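Local coordinates for protein 16.4 kDa salivary peptide (Culex quinquefasciatus, PDB 7KC8) that is a mosquito salivary protein of unknown function that adopts a ricin-type beta-trefoil fold and may bind sugars, at residues L107-S112 / D126-Q131; L95-N100 / D121-D126; K17-W22 / E39-E44. All coordinates share one frame; numbering follows the deposited sequence.

Interaction 1 (L107-S112 / D126-Q131); sequences LVISGS and DLWEIQ
Leu107 and Ile109 meet the indole of Trp128 in the interior of a beta-trefoil, the fold of the ricin-type lectins. Strands 107-109 and 128-131 run nearly perpendicular to each other, 98° apart, and their axes come no closer than 10.1 Å, so side chains of one strand reach the other, one of them bonding to its backbone carbonyl, in place of strand pairing. Asp126-Leu127-Trp128 recalls the Gln-x-Trp signature of ricin-type trefoils, with an aspartate where the glutamine would stand.

The polar link is a single hydrogen bond: Trp128 NE1 donates to Leu107 O over 3.1 Å, almost straight at 167°. The acceptor lies in the plane of the indole, yet the donor sits well above the carbonyl plane and uses no lone pair directly. Tryptophan suits this place because it fills the core with a large apolar surface while its one N-H is satisfied by a strand carbonyl.

Apolar packing surrounds that bond. With CG of Leu107 anti to the backbone N (chi1 -176°), its CD2 branch lies 3.6 Å from Trp128 CZ2, the two side chains crossing at about a right angle. Two residues on, Ile109 also crosses the indole, setting CG1 at 3.5 Å from Trp128 CH2 and bringing CD1 onto the same carbon. Phe12 of strand 8-12 packs edge-to-face with Trp128, and Ile19 touches both Leu107 and Trp128, adding to the apolar surround.

Val108, between Leu107 and Ile109, meets the start of the other segment. Its beta-branched side chain suits an extended strand, though its first torsion lies off the staggered positions. The packing is close and involves no hydrogen bond: the methyl Val108 CG2 lies 3.2 Å from the carboxylate oxygen Asp126 OD2.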
loop_
_atom_site.group_PDB
_atom_site.type_symbol
_atom_site.label_atom_id
_atom_site.label_comp_id
_atom_site.label_asym_id
_atom_site.label_seq_id
_atom_site.Cartn_x
_atom_site.Cartn_y
_atom_site.Cartn_z
ATOM N N LEU A 107 -1.697 2.913 -7.056
ATOM C CA LEU A 107 -0.685 2.061 -6.433
ATOM C C LEU A 107 -0.537 0.822 -7.318
ATOM O O LEU A 107 -1.531 0.269 -7.776
ATOM C CB LEU A 107 -1.069 1.697 -5.012
ATOM C CG LEU A 107 0.018 0.904 -4.318
ATOM C CD1 LEU A 107 1.182 1.800 -3.962
ATOM C CD2 LEU A 107 -0.544 0.211 -3.105
ATOM N N VAL A 108 0.695 0.399 -7.488
ATOM C CA VAL A 108 1.025 -0.693 -8.417
ATOM C C VAL A 108 2.340 -1.339 -7.979
ATOM O O VAL A 108 3.093 -0.720 -7.267
ATOM C CB VAL A 108 1.163 -0.005 -9.782
ATOM C CG1 VAL A 108 2.542 -0.092 -10.391
ATOM C CG2 VAL A 108 0.039 -0.304 -10.742
ATOM N N ILE A 109 2.527 -2.601 -8.334
ATOM C CA ILE A 109 3.848 -3.261 -8.183
ATOM C C ILE A 109 4.395 -3.382 -9.604
ATOM O O ILE A 109 3.737 -3.947 -10.427
ATOM C CB ILE A 109 3.770 -4.586 -7.423
ATOM C CG1 ILE A 109 3.293 -4.374 -5.994
ATOM C CG2 ILE A 109 5.112 -5.277 -7.461
ATOM C CD1 ILE A 109 3.340 -5.600 -5.165
ATOM N N SER A 110 5.574 -2.844 -9.856
ATOM C CA SER A 110 6.132 -2.790 -11.200
ATOM C C SER A 110 6.691 -4.143 -11.630
ATOM O O SER A 110 6.815 -5.084 -10.838
ATOM C CB SER A 110 7.241 -1.744 -11.289
ATOM O OG SER A 110 8.487 -2.330 -10.943
ATOM N N GLY A 111 7.036 -4.225 -12.917
ATOM C CA GLY A 111 7.644 -5.433 -13.451
ATOM C C GLY A 111 8.942 -5.807 -12.762
ATOM O O GLY A 111 9.254 -6.993 -12.627
ATOM N N SER A 112 9.701 -4.812 -12.298
ATOM C CA SER A 112 10.928 -5.037 -11.543
ATOM C C SER A 112 10.708 -5.070 -10.018
ATOM O O SER A 112 11.673 -4.885 -9.261
ATOM C CB SER A 112 11.954 -3.961 -11.897
ATOM O OG SER A 112 11.447 -2.667 -11.595
ATOM N N ASP A 126 -5.235 -2.294 -13.048
ATOM C CA ASP A 126 -4.114 -2.550 -12.153
ATOM C C ASP A 126 -4.672 -2.883 -10.771
ATOM O O ASP A 126 -4.527 -2.120 -9.813
ATOM C CB ASP A 126 -3.181 -1.361 -12.118
ATOM C CG ASP A 126 -2.374 -1.243 -13.378
ATOM O OD1 ASP A 126 -2.907 -0.744 -14.391
ATOM O OD2 ASP A 126 -1.198 -1.653 -13.349
ATOM N N LEU A 127 -5.305 -4.043 -10.687
ATOM C CA LEU A 127 -6.134 -4.408 -9.558
ATOM C C LEU A 127 -5.355 -5.203 -8.524
ATOM O O LEU A 127 -4.373 -5.887 -8.823
ATOM C CB LEU A 127 -7.349 -5.220 -10.018
ATOM C CG LEU A 127 -8.266 -4.562 -11.047
ATOM C CD1 LEU A 127 -9.514 -5.413 -11.290
ATOM C CD2 LEU A 127 -8.656 -3.147 -10.603
ATOM N N TRP A 128 -5.830 -5.114 -7.297
ATOM C CA TRP A 128 -5.245 -5.769 -6.145
ATOM C C TRP A 128 -6.198 -6.830 -5.622
ATOM O O TRP A 128 -7.418 -6.672 -5.694
ATOM C CB TRP A 128 -4.979 -4.758 -5.038
ATOM C CG TRP A 128 -3.865 -3.852 -5.339
ATOM C CD1 TRP A 128 -3.903 -2.698 -6.079
ATOM C CD2 TRP A 128 -2.520 -4.013 -4.905
ATOM N NE1 TRP A 128 -2.646 -2.124 -6.123
ATOM C CE2 TRP A 128 -1.781 -2.921 -5.410
ATOM C CE3 TRP A 128 -1.863 -4.982 -4.141
ATOM C CZ2 TRP A 128 -0.424 -2.773 -5.167
ATOM C CZ3 TRP A 128 -0.521 -4.838 -3.911
ATOM C CH2 TRP A 128 0.187 -3.735 -4.407
ATOM N N GLU A 129 -5.642 -7.893 -5.063
ATOM C CA GLU A 129 -6.431 -8.846 -4.290
ATOM C C GLU A 129 -6.279 -8.485 -2.818
ATOM O O GLU A 129 -5.161 -8.488 -2.287
ATOM C CB GLU A 129 -5.997 -10.288 -4.555
ATOM N N ILE A 130 -7.388 -8.136 -2.177
ATOM C CA ILE A 130 -7.382 -7.762 -0.736
ATOM C C ILE A 130 -8.107 -8.860 0.043
ATOM O O ILE A 130 -9.295 -8.783 0.228
ATOM C CB ILE A 130 -7.915 -6.335 -0.498
ATOM C CG1 ILE A 130 -7.248 -5.332 -1.439
ATOM C CG2 ILE A 130 -7.727 -5.928 0.946
ATOM C CD1 ILE A 130 -7.642 -3.906 -1.230
ATOM N N GLN A 131 -7.352 -9.871 0.439
ATOM C CA GLN A 131 -7.873 -11.061 1.140
ATOM C C GLN A 131 -7.780 -10.816 2.642
ATOM O O GLN A 131 -6.702 -10.612 3.135
ATOM C CB GLN A 131 -7.137 -12.287 0.601
ATOM C CG GLN A 131 -7.236 -13.533 1.452
ATOM C CD GLN A 131 -7.548 -14.773 0.659
ATOM O OE1 GLN A 131 -6.667 -15.460 0.164
ATOM N NE2 GLN A 131 -8.827 -15.063 0.536
#

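Interaction 2 (L95-N100 / D121-D126)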
loop_
_atom_site.group_PDB
_atom_site.type_symbol
_atom_site.label_atom_id
_atom_site.label_comp_id
_atom_site.label_asym_id
_atom_site.label_seq_id
_atom_site.Cartn_x
_atom_site.Cartn_y
_atom_site.Cartn_z
ATOM N N LEU A 95 -12.129 -7.562 -6.826
ATOM C CA LEU A 95 -10.788 -6.942 -6.818
ATOM C C LEU A 95 -10.877 -5.452 -6.510
ATOM O O LEU A 95 -11.956 -4.914 -6.453
ATOM C CB LEU A 95 -10.141 -7.169 -8.174
ATOM C CG LEU A 95 -9.954 -8.624 -8.550
ATOM C CD1 LEU A 95 -9.229 -8.730 -9.863
ATOM C CD2 LEU A 95 -9.222 -9.373 -7.453
ATOM N N TYR A 96 -9.750 -4.864 -6.137
ATOM C CA TYR A 96 -9.705 -3.461 -5.781
ATOM C C TYR A 96 -8.611 -2.762 -6.564
ATOM O O TYR A 96 -7.620 -3.376 -6.968
ATOM C CB TYR A 96 -9.475 -3.304 -4.286
ATOM C CG TYR A 96 -10.551 -3.988 -3.494
ATOM C CD1 TYR A 96 -10.455 -5.327 -3.180
ATOM C CD2 TYR A 96 -11.676 -3.295 -3.082
ATOM C CE1 TYR A 96 -11.444 -5.960 -2.479
ATOM C CE2 TYR A 96 -12.664 -3.918 -2.380
ATOM C CZ TYR A 96 -12.545 -5.254 -2.087
ATOM O OH TYR A 96 -13.537 -5.886 -1.384
ATOM N N TRP A 97 -8.804 -1.472 -6.791
ATOM C CA TRP A 97 -7.695 -0.615 -7.156
ATOM C C TRP A 97 -7.498 0.415 -6.055
ATOM O O TRP A 97 -8.431 0.765 -5.331
ATOM C CB TRP A 97 -7.900 0.052 -8.517
ATOM C CG TRP A 97 -9.191 0.780 -8.713
ATOM C CD1 TRP A 97 -10.341 0.284 -9.270
ATOM C CD2 TRP A 97 -9.453 2.156 -8.416
ATOM N NE1 TRP A 97 -11.308 1.259 -9.307
ATOM C CE2 TRP A 97 -10.787 2.420 -8.801
ATOM C CE3 TRP A 97 -8.696 3.187 -7.855
ATOM C CZ2 TRP A 97 -11.379 3.679 -8.645
ATOM C CZ3 TRP A 97 -9.289 4.442 -7.700
ATOM C CH2 TRP A 97 -10.623 4.669 -8.093
ATOM N N ILE A 98 -6.254 0.852 -5.910
ATOM C CA ILE A 98 -5.831 1.738 -4.841
ATOM C C ILE A 98 -5.174 2.947 -5.476
ATOM O O ILE A 98 -4.384 2.808 -6.415
ATOM C CB ILE A 98 -4.848 1.041 -3.884
ATOM C CG1 ILE A 98 -5.458 -0.256 -3.347
ATOM C CG2 ILE A 98 -4.453 1.997 -2.747
ATOM C CD1 ILE A 98 -4.432 -1.197 -2.734
ATOM N N SER A 99 -5.469 4.127 -4.945
ATOM C CA SER A 99 -4.909 5.341 -5.498
ATOM C C SER A 99 -4.525 6.295 -4.383
ATOM O O SER A 99 -5.287 6.492 -3.433
ATOM C CB SER A 99 -5.900 6.021 -6.427
ATOM O OG SER A 99 -5.345 7.210 -6.921
ATOM N N ASN A 100 -3.352 6.912 -4.515
ATOM C CA ASN A 100 -2.948 7.930 -3.558
ATOM C C ASN A 100 -3.759 9.201 -3.774
ATOM O O ASN A 100 -3.797 9.744 -4.877
ATOM C CB ASN A 100 -1.458 8.222 -3.695
ATOM C CG ASN A 100 -0.990 9.265 -2.712
ATOM O OD1 ASN A 100 -0.922 10.460 -3.029
ATOM N ND2 ASN A 100 -0.691 8.820 -1.491
ATOM N N ASP A 121 -4.752 7.027 -16.925
ATOM C CA ASP A 121 -6.121 7.437 -17.204
ATOM C C ASP A 121 -7.084 6.769 -16.235
ATOM O O ASP A 121 -8.038 7.391 -15.757
ATOM C CB ASP A 121 -6.479 7.084 -18.649
ATOM C CG ASP A 121 -7.600 7.936 -19.192
ATOM O OD1 ASP A 121 -7.353 9.134 -19.470
ATOM O OD2 ASP A 121 -8.727 7.411 -19.344
ATOM N N SER A 122 -6.817 5.504 -15.906
ATOM C CA SER A 122 -7.655 4.680 -15.048
ATOM C C SER A 122 -6.754 3.701 -14.306
ATOM O O SER A 122 -5.773 3.214 -14.873
ATOM C CB SER A 122 -8.705 3.941 -15.886
ATOM O OG SER A 122 -9.393 2.955 -15.146
ATOM N N CYS A 123 -7.070 3.439 -13.037
ATOM C CA CYS A 123 -6.421 2.367 -12.293
ATOM C C CYS A 123 -7.106 1.022 -12.492
ATOM O O CYS A 123 -6.641 0.020 -11.942
ATOM C CB CYS A 123 -6.393 2.677 -10.785
ATOM S SG CYS A 123 -5.749 4.311 -10.339
ATOM N N GLY A 124 -8.191 0.977 -13.263
ATOM C CA GLY A 124 -9.055 -0.191 -13.355
ATOM C C GLY A 124 -8.439 -1.410 -14.004
ATOM O O GLY A 124 -9.079 -2.465 -14.006
ATOM N N ASP A 125 -7.234 -1.307 -14.553
ATOM C CA ASP A 125 -6.542 -2.472 -15.099
ATOM C C ASP A 125 -5.357 -2.875 -14.240
ATOM O O ASP A 125 -4.548 -3.709 -14.656
ATOM C CB ASP A 125 -6.089 -2.209 -16.537
ATOM C CG ASP A 125 -7.132 -2.629 -17.563
ATOM O OD1 ASP A 125 -7.372 -3.852 -17.689
ATOM O OD2 ASP A 125 -7.718 -1.749 -18.234
ATOM N N ASP A 126 -5.235 -2.294 -13.048
ATOM C CA ASP A 126 -4.114 -2.550 -12.153
ATOM C C ASP A 126 -4.672 -2.883 -10.771
ATOM O O ASP A 126 -4.527 -2.120 -9.813
ATOM C CB ASP A 126 -3.181 -1.361 -12.118
ATOM C CG ASP A 126 -2.374 -1.243 -13.378
ATOM O OD1 ASP A 126 -2.907 -0.744 -14.391
ATOM O OD2 ASP A 126 -1.198 -1.653 -13.349
#
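Tyr96 approaches Asp126 through backbone alone, Tyr96 O and Asp126 O standing 4.4 Å apart, while its side chain leaves the strand on the side away from the loop, where it touches Ile130. Trp97, next in strand 95-100, carries the contact. Its CG occupies the crowded position between backbone N and carbonyl carbon (chi1 52°), which sets the indole beside Cys123 and Gly124. Trp97 CE3 packs on Cys123 CB at 3.8 Å, and Trp97 CB rests 3.6 Å from Cys123 O. The sulfur approaches obliquely, Cys123 SG lying 4.8 Å from the centroid of the six-membered ring; at the other end of the indole, Gly124, having no side chain, brings its CA near CD1. Ile98 turns to the opposite side of the strand, onto Leu107 and Trp128. Ser99, small enough to leave room for the sulfur, has CB 4.3 Å from Cys123 SG.

The loop is shaped from within: a type I turn is closed by Asp126 N to Cys123 O at 2.9 Å, and Ser122 OG accepts from Gly124 N in an ST turn. With no hydrogen bond across, the contact gives little directional hold; the loop's position probably rests on its turn and the Cys106-Cys123 disulfide.

Interaction 3 (K17-W22 / E39-E44)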
loop_
_atom_site.group_PDB
_atom_site.type_symbol
_atom_site.label_atom_id
_atom_site.label_comp_id
_atom_site.label_asym_id
_atom_site.label_seq_id
_atom_site.Cartn_x
_atom_site.Cartn_y
_atom_site.Cartn_z
ATOM N N LYS A 17 2.331 -10.517 -6.792
ATOM C CA LYS A 17 3.277 -10.017 -5.801
ATOM C C LYS A 17 2.540 -9.344 -4.650
ATOM O O LYS A 17 1.669 -8.494 -4.878
ATOM C CB LYS A 17 4.263 -9.030 -6.431
ATOM C CG LYS A 17 5.243 -9.656 -7.412
ATOM C CD LYS A 17 6.202 -10.639 -6.729
ATOM C CE LYS A 17 7.349 -11.015 -7.663
ATOM N NZ LYS A 17 8.489 -11.621 -6.925
ATOM N N HIS A 18 2.945 -9.688 -3.444
ATOM C CA HIS A 18 2.428 -9.006 -2.245
ATOM C C HIS A 18 3.379 -7.862 -1.916
ATOM O O HIS A 18 4.490 -7.880 -2.347
ATOM C CB HIS A 18 2.397 -9.936 -1.048
ATOM C CG HIS A 18 1.432 -11.056 -1.143
ATOM N ND1 HIS A 18 0.332 -11.126 -0.373
ATOM C CD2 HIS A 18 1.434 -12.168 -1.883
ATOM C CE1 HIS A 18 -0.315 -12.220 -0.649
ATOM N NE2 HIS A 18 0.331 -12.858 -1.559
ATOM N N ILE A 19 2.891 -6.851 -1.233
ATOM C CA ILE A 19 3.743 -5.781 -0.727
ATOM C C ILE A 19 4.525 -6.315 0.467
ATOM O O ILE A 19 3.943 -6.583 1.522
ATOM C CB ILE A 19 2.918 -4.550 -0.322
ATOM C CG1 ILE A 19 2.136 -3.975 -1.495
ATOM C CG2 ILE A 19 3.825 -3.475 0.247
ATOM C CD1 ILE A 19 1.216 -2.842 -1.066
ATOM N N ASN A 20 5.837 -6.448 0.317
ATOM C CA ASN A 20 6.710 -6.807 1.427
ATOM C C ASN A 20 7.512 -5.584 1.863
ATOM O O ASN A 20 7.612 -4.584 1.147
ATOM C CB ASN A 20 7.660 -7.953 1.042
ATOM C CG ASN A 20 6.930 -9.247 0.745
ATOM O OD1 ASN A 20 5.700 -9.296 0.766
ATOM N ND2 ASN A 20 7.679 -10.292 0.436
ATOM N N MET A 21 8.061 -5.659 3.064
ATOM C CA MET A 21 8.824 -4.531 3.627
ATOM C C MET A 21 10.182 -5.016 4.148
ATOM O O MET A 21 10.346 -6.213 4.383
ATOM C CB MET A 21 8.025 -3.889 4.763
ATOM C CG MET A 21 7.485 -4.887 5.762
ATOM S SD MET A 21 6.232 -4.291 6.865
ATOM C CE MET A 21 5.858 -5.780 7.769
ATOM N N TRP A 22 11.111 -4.086 4.304
ATOM C CA TRP A 22 12.423 -4.386 4.857
ATOM C C TRP A 22 12.318 -4.753 6.333
ATOM O O TRP A 22 11.411 -4.311 7.048
ATOM C CB TRP A 22 13.367 -3.195 4.678
ATOM C CG TRP A 22 14.167 -3.279 3.420
ATOM C CD1 TRP A 22 13.690 -3.453 2.153
ATOM C CD2 TRP A 22 15.589 -3.186 3.301
ATOM N NE1 TRP A 22 14.727 -3.473 1.250
ATOM C CE2 TRP A 22 15.903 -3.308 1.929
ATOM C CE3 TRP A 22 16.623 -3.005 4.217
ATOM C CZ2 TRP A 22 17.211 -3.262 1.454
ATOM C CZ3 TRP A 22 17.929 -2.954 3.744
ATOM C CH2 TRP A 22 18.210 -3.084 2.374
ATOM N N GLU A 39 2.669 -10.943 3.423
ATOM C CA GLU A 39 2.768 -9.880 4.450
ATOM C C GLU A 39 1.372 -9.424 4.908
ATOM O O GLU A 39 0.479 -9.287 4.092
ATOM C CB GLU A 39 3.614 -8.734 3.912
ATOM C CG GLU A 39 4.045 -7.754 4.980
ATOM C CD GLU A 39 4.761 -8.357 6.170
ATOM O OE1 GLU A 39 4.094 -8.618 7.171
ATOM O OE2 GLU A 39 5.964 -8.572 6.077
ATOM N N GLU A 40 1.205 -9.196 6.203
ATOM C CA GLU A 40 -0.110 -8.762 6.726
ATOM C C GLU A 40 -0.130 -7.239 6.895
ATOM O O GLU A 40 0.816 -6.700 7.432
ATOM C CB GLU A 40 -0.445 -9.567 7.969
ATOM C CG GLU A 40 -0.629 -11.024 7.642
ATOM C CD GLU A 40 -0.560 -12.011 8.781
ATOM O OE1 GLU A 40 -1.099 -11.726 9.806
ATOM O OE2 GLU A 40 0.038 -13.058 8.608
ATOM N N TRP A 41 -1.174 -6.593 6.383
ATOM C CA TRP A 41 -1.334 -5.148 6.446
ATOM C C TRP A 41 -2.680 -4.815 7.065
ATOM O O TRP A 41 -3.580 -5.650 7.121
ATOM C CB TRP A 41 -1.253 -4.512 5.060
ATOM C CG TRP A 41 0.070 -4.651 4.426
ATOM C CD1 TRP A 41 0.541 -5.732 3.724
ATOM C CD2 TRP A 41 1.114 -3.682 4.420
ATOM N NE1 TRP A 41 1.816 -5.489 3.289
ATOM C CE2 TRP A 41 2.194 -4.237 3.699
ATOM C CE3 TRP A 41 1.248 -2.400 4.959
ATOM C CZ2 TRP A 41 3.391 -3.557 3.512
ATOM C CZ3 TRP A 41 2.443 -1.715 4.757
ATOM C CH2 TRP A 41 3.494 -2.296 4.035
ATOM N N VAL A 42 -2.833 -3.571 7.503
ATOM C CA VAL A 42 -4.090 -3.125 8.088
ATOM C C VAL A 42 -4.645 -1.957 7.286
ATOM O O VAL A 42 -3.946 -0.970 7.041
ATOM C CB VAL A 42 -3.923 -2.750 9.567
ATOM C CG1 VAL A 42 -5.270 -2.315 10.146
ATOM C CG2 VAL A 42 -3.368 -3.926 10.328
ATOM N N ILE A 43 -5.900 -2.074 6.886
ATOM C CA ILE A 43 -6.633 -0.994 6.244
ATOM C C ILE A 43 -7.500 -0.324 7.303
ATOM O O ILE A 43 -8.341 -0.978 7.931
ATOM C CB ILE A 43 -7.492 -1.519 5.083
ATOM C CG1 ILE A 43 -6.610 -2.025 3.938
ATOM C CG2 ILE A 43 -8.468 -0.436 4.618
ATOM C CD1 ILE A 43 -7.367 -2.771 2.852
ATOM N N GLU A 44 -7.303 0.976 7.507
ATOM C CA GLU A 44 -8.089 1.767 8.448
ATOM C C GLU A 44 -8.871 2.824 7.682
ATOM O O GLU A 44 -8.335 3.447 6.764
ATOM C CB GLU A 44 -7.204 2.448 9.484
ATOM C CG GLU A 44 -6.294 1.500 10.251
ATOM C CD GLU A 44 -5.293 2.235 11.133
ATOM O OE1 GLU A 44 -5.294 3.485 11.124
ATOM O OE2 GLU A 44 -4.504 1.566 11.833
HETATM O O HOH W 1 0.563 -8.579 1.285
#
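Ile19 and Trp41 join strands 17-21 and 40-44 inside the beta-trefoil through one hydrogen bond and close apolar packing. Trp41 NE1 donates to Ile19 O over 3.0 Å, bent to 153°; the oxygen lies in the indole plane, with the donor tilted 25° from the carbonyl plane. The same isoleucine crosses the ring at about a right angle and presses its CG2 branch to 3.3 Å from Trp41 CZ2, a tight fit that suits a branched side chain beside a broad aromatic one.

Met21 supplies a Met-aromatic contact, its SD standing 4.9 Å from the centroid of the Trp41 six-membered ring and oblique to it. A chain extended beyond CG carries the thioether past the indole and sets its terminal CE against the carboxylate of Glu39. The flexible, unbranched methionine can thus touch both a ring and a polar group.

Glu39 is in turn positioned by its bend at chi2 (54°), which brings OE1 back to accept a bent bond from Glu40 N at 3.1 Å, on the anti side and out of the carboxylate plane. Farther out, Leu10 lies against Ile19 and Trp41, and Pro54 against Met21 and Trp41. A water also bridges the segments: it lies in the plane of the His18 ring, 3.0 Å from His18 ND1, and donates to Glu39 O at 2.9 Å.

How the interactions relate
Interactions 1 and 3 are buried, and both satisfy an indole N-H with a strand carbonyl among apolar side chains, a recurrence consistent with the internal repetition of a trefoil. They meet where Trp128 CH2 packs 3.5 Å from Ile19 CG1, and their chemistry diverges in that interaction 3 adds a Met-aromatic contact and a water bridge. Interaction 2, only partly buried, lies farther from the centre and relies on a disulfide-anchored loop. It shares Asp126 with interaction 1, and strand 95-100 probably bonds through its backbone to both Leu107 and Trp128. Interactions 2 and 3 do not touch, their centres being about 17 Å apart.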